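Side-chain contact in aeromonas extracellular serine protease (Aeromonas sobria, PDB 3WQB), which cleaves host plasma proteins after paired basic residues, one of them lysine, as a calcium-binding, secreted serine protease of the furin subfamily: residues Q34-L39 with L261-V266. The protein carries 1 engineered substitution. Numbering follows the deposited sequence.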
loop_
_atom_site.group_PDB
_atom_site.type_symbol
_atom_site.label_atom_id
_atom_site.label_comp_id
_atom_site.label_asym_id
_atom_site.label_seq_id
_atom_site.Cartn_x
_atom_site.Cartn_y
_atom_site.Cartn_z
ATOM N N GLN A 34 -13.208 20.250 -13.069
ATOM C CA GLN A 34 -11.790 20.326 -12.726
ATOM C C GLN A 34 -11.269 19.079 -12.008
ATOM O O GLN A 34 -10.109 19.034 -11.581
ATOM C CB GLN A 34 -11.480 21.622 -11.967
ATOM C CG GLN A 34 -11.501 22.844 -12.882
ATOM C CD GLN A 34 -10.250 22.989 -13.718
ATOM O OE1 GLN A 34 -9.650 22.002 -14.145
ATOM N NE2 GLN A 34 -9.837 24.225 -13.944
ATOM N N GLN A 35 -12.130 18.069 -11.891
ATOM C CA GLN A 35 -11.727 16.743 -11.403
ATOM C C GLN A 35 -11.319 15.903 -12.623
ATOM O O GLN A 35 -12.111 15.124 -13.157
ATOM C CB GLN A 35 -12.873 16.078 -10.647
ATOM C CG GLN A 35 -13.292 16.800 -9.373
ATOM C CD GLN A 35 -14.522 16.170 -8.756
ATOM O OE1 GLN A 35 -15.631 16.688 -8.894
ATOM N NE2 GLN A 35 -14.337 15.032 -8.095
ATOM N N TRP A 36 -10.081 16.085 -13.069
ATOM C CA TRP A 36 -9.607 15.408 -14.279
ATOM C C TRP A 36 -9.612 13.903 -14.102
ATOM O O TRP A 36 -9.621 13.172 -15.083
ATOM C CB TRP A 36 -8.193 15.887 -14.670
ATOM C CG TRP A 36 -7.168 15.572 -13.609
ATOM C CD1 TRP A 36 -6.812 16.368 -12.562
ATOM C CD2 TRP A 36 -6.415 14.357 -13.463
ATOM N NE1 TRP A 36 -5.872 15.736 -11.779
ATOM C CE2 TRP A 36 -5.612 14.499 -12.307
ATOM C CE3 TRP A 36 -6.330 13.168 -14.205
ATOM C CZ2 TRP A 36 -4.744 13.492 -11.865
ATOM C CZ3 TRP A 36 -5.459 12.171 -13.771
ATOM C CH2 TRP A 36 -4.667 12.346 -12.612
ATOM N N TYR A 37 -9.569 13.446 -12.858
ATOM C CA TYR A 37 -9.559 12.022 -12.596
ATOM C C TYR A 37 -10.891 11.351 -12.917
ATOM O O TYR A 37 -10.925 10.163 -13.254
ATOM C CB TYR A 37 -9.094 11.723 -11.166
ATOM C CG TYR A 37 -9.854 12.402 -10.049
ATOM C CD1 TYR A 37 -9.486 13.677 -9.600
ATOM C CD2 TYR A 37 -10.885 11.745 -9.389
ATOM C CE1 TYR A 37 -10.149 14.281 -8.525
ATOM C CE2 TYR A 37 -11.558 12.344 -8.325
ATOM C CZ TYR A 37 -11.186 13.614 -7.905
ATOM O OH TYR A 37 -11.833 14.200 -6.846
ATOM N N LEU A 38 -11.982 12.111 -12.839
ATOM C CA LEU A 38 -13.282 11.606 -13.286
ATOM C C LEU A 38 -13.327 11.553 -14.812
ATOM O O LEU A 38 -13.768 10.564 -15.394
ATOM C CB LEU A 38 -14.424 12.497 -12.793
ATOM C CG LEU A 38 -14.629 12.691 -11.290
ATOM C CD1 LEU A 38 -15.822 13.599 -11.067
ATOM C CD2 LEU A 38 -14.824 11.345 -10.600
ATOM N N LEU A 39 -12.877 12.636 -15.443
ATOM C CA LEU A 39 -12.874 12.773 -16.896
ATOM C C LEU A 39 -11.809 13.811 -17.209
ATOM O O LEU A 39 -11.908 14.981 -16.801
ATOM C CB LEU A 39 -14.254 13.206 -17.411
ATOM C CG LEU A 39 -14.537 13.144 -18.918
ATOM C CD1 LEU A 39 -16.021 13.220 -19.172
ATOM C CD2 LEU A 39 -13.838 14.271 -19.664
ATOM N N LEU A 261 -0.899 7.463 -10.959
ATOM C CA LEU A 261 -0.745 7.991 -12.315
ATOM C C LEU A 261 -1.037 9.491 -12.319
ATOM O O LEU A 261 -1.923 9.958 -11.598
ATOM C CB LEU A 261 -1.752 7.291 -13.246
ATOM C CG LEU A 261 -1.647 7.627 -14.736
ATOM C CD1 LEU A 261 -1.103 6.426 -15.497
ATOM C CD2 LEU A 261 -2.996 8.073 -15.295
ATOM N N ASN A 262 -0.291 10.243 -13.129
ATOM C CA ASN A 262 -0.563 11.679 -13.267
ATOM C C ASN A 262 -1.445 12.012 -14.470
ATOM O O ASN A 262 -1.831 11.125 -15.245
ATOM C CB ASN A 262 0.720 12.517 -13.234
ATOM C CG ASN A 262 1.598 12.319 -14.450
ATOM O OD1 ASN A 262 1.123 12.000 -15.541
ATOM N ND2 ASN A 262 2.891 12.565 -14.277
ATOM N N ALA A 263 -1.789 13.289 -14.605
ATOM C CA ALA A 263 -2.692 13.729 -15.665
ATOM C C ALA A 263 -2.130 13.602 -17.083
ATOM O O ALA A 263 -2.886 13.716 -18.052
ATOM C CB ALA A 263 -3.199 15.143 -15.395
ATOM N N ASP A 264 -0.812 13.398 -17.190
ATOM C CA ASP A 264 -0.152 13.148 -18.474
ATOM C C ASP A 264 -0.183 11.674 -18.870
ATOM O O ASP A 264 0.293 11.312 -19.946
ATOM C CB ASP A 264 1.299 13.611 -18.424
ATOM C CG ASP A 264 1.427 15.087 -18.154
ATOM O OD1 ASP A 264 0.704 15.869 -18.803
ATOM O OD2 ASP A 264 2.255 15.468 -17.297
ATOM N N GLY A 265 -0.739 10.827 -18.008
ATOM C CA GLY A 265 -0.842 9.402 -18.308
ATOM C C GLY A 265 0.390 8.566 -18.049
ATOM O O GLY A 265 0.523 7.477 -18.603
ATOM N N VAL A 266 1.298 9.073 -17.225
ATOM C CA VAL A 266 2.456 8.291 -16.809
ATOM C C VAL A 266 2.513 8.238 -15.288
ATOM O O VAL A 266 1.807 8.983 -14.598
ATOM C CB VAL A 266 3.771 8.830 -17.416
ATOM C CG1 VAL A 266 3.689 8.834 -18.941
ATOM C CG2 VAL A 266 4.116 10.216 -16.857
#
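Trp36 lays its indole flat against Ala263, and nearly all of the interaction between 34-39 and 261-266 passes through this one ring. The Ala263 methyl makes a CH-pi contact: CB stands 3.8 Å from the centroid of the six-membered ring of Trp36, just 9° off the ring normal. Beside the methyl, the backbone of 261-266 continues the contact, with Ala263 N over the same face, 3.6 Å from Trp36 CH2. The Leu261 carbonyl takes another approach, its O lying near the ring plane at the edge, 3.8 Å from Trp36 CH2. CG of Trp36 sits between the backbone N and the carbonyl carbon (chi1 62°), and the benzo half reaches across to 261-266. The opposite face of the indole has Tyr37 CB above its rim, so the ring lies between its own neighbour and Ala263.

In the subtilisin domain this joins an N-terminal loop to the turn that leaves strand 255-261 of the central parallel sheet. That turn, a type I beta turn from Asn262 to Gly265, presents Ala263 to the ring.

Polar bonds fix the two partners separately. Asn262 OD1 accepts from Asp264 N at 2.9 Å in an Asx turn, the donor standing 42° out of the carbonyl plane, and Asn262 N bonds to Val266 O. Gly265 N closes the turn with a bond to Asn262 O. On the indole side, Trp36 NE1 is hydrogen-bonded to Ala292 O, outside the two segments, so the one polar atom of the buried ring has a partner. Elsewhere in 34-39, Gln35 NE2 donates to Tyr37 OH at 2.9 Å and also bonds to Lys133 O, while that hydroxyl also bonds to Val294 O at strand 293-296.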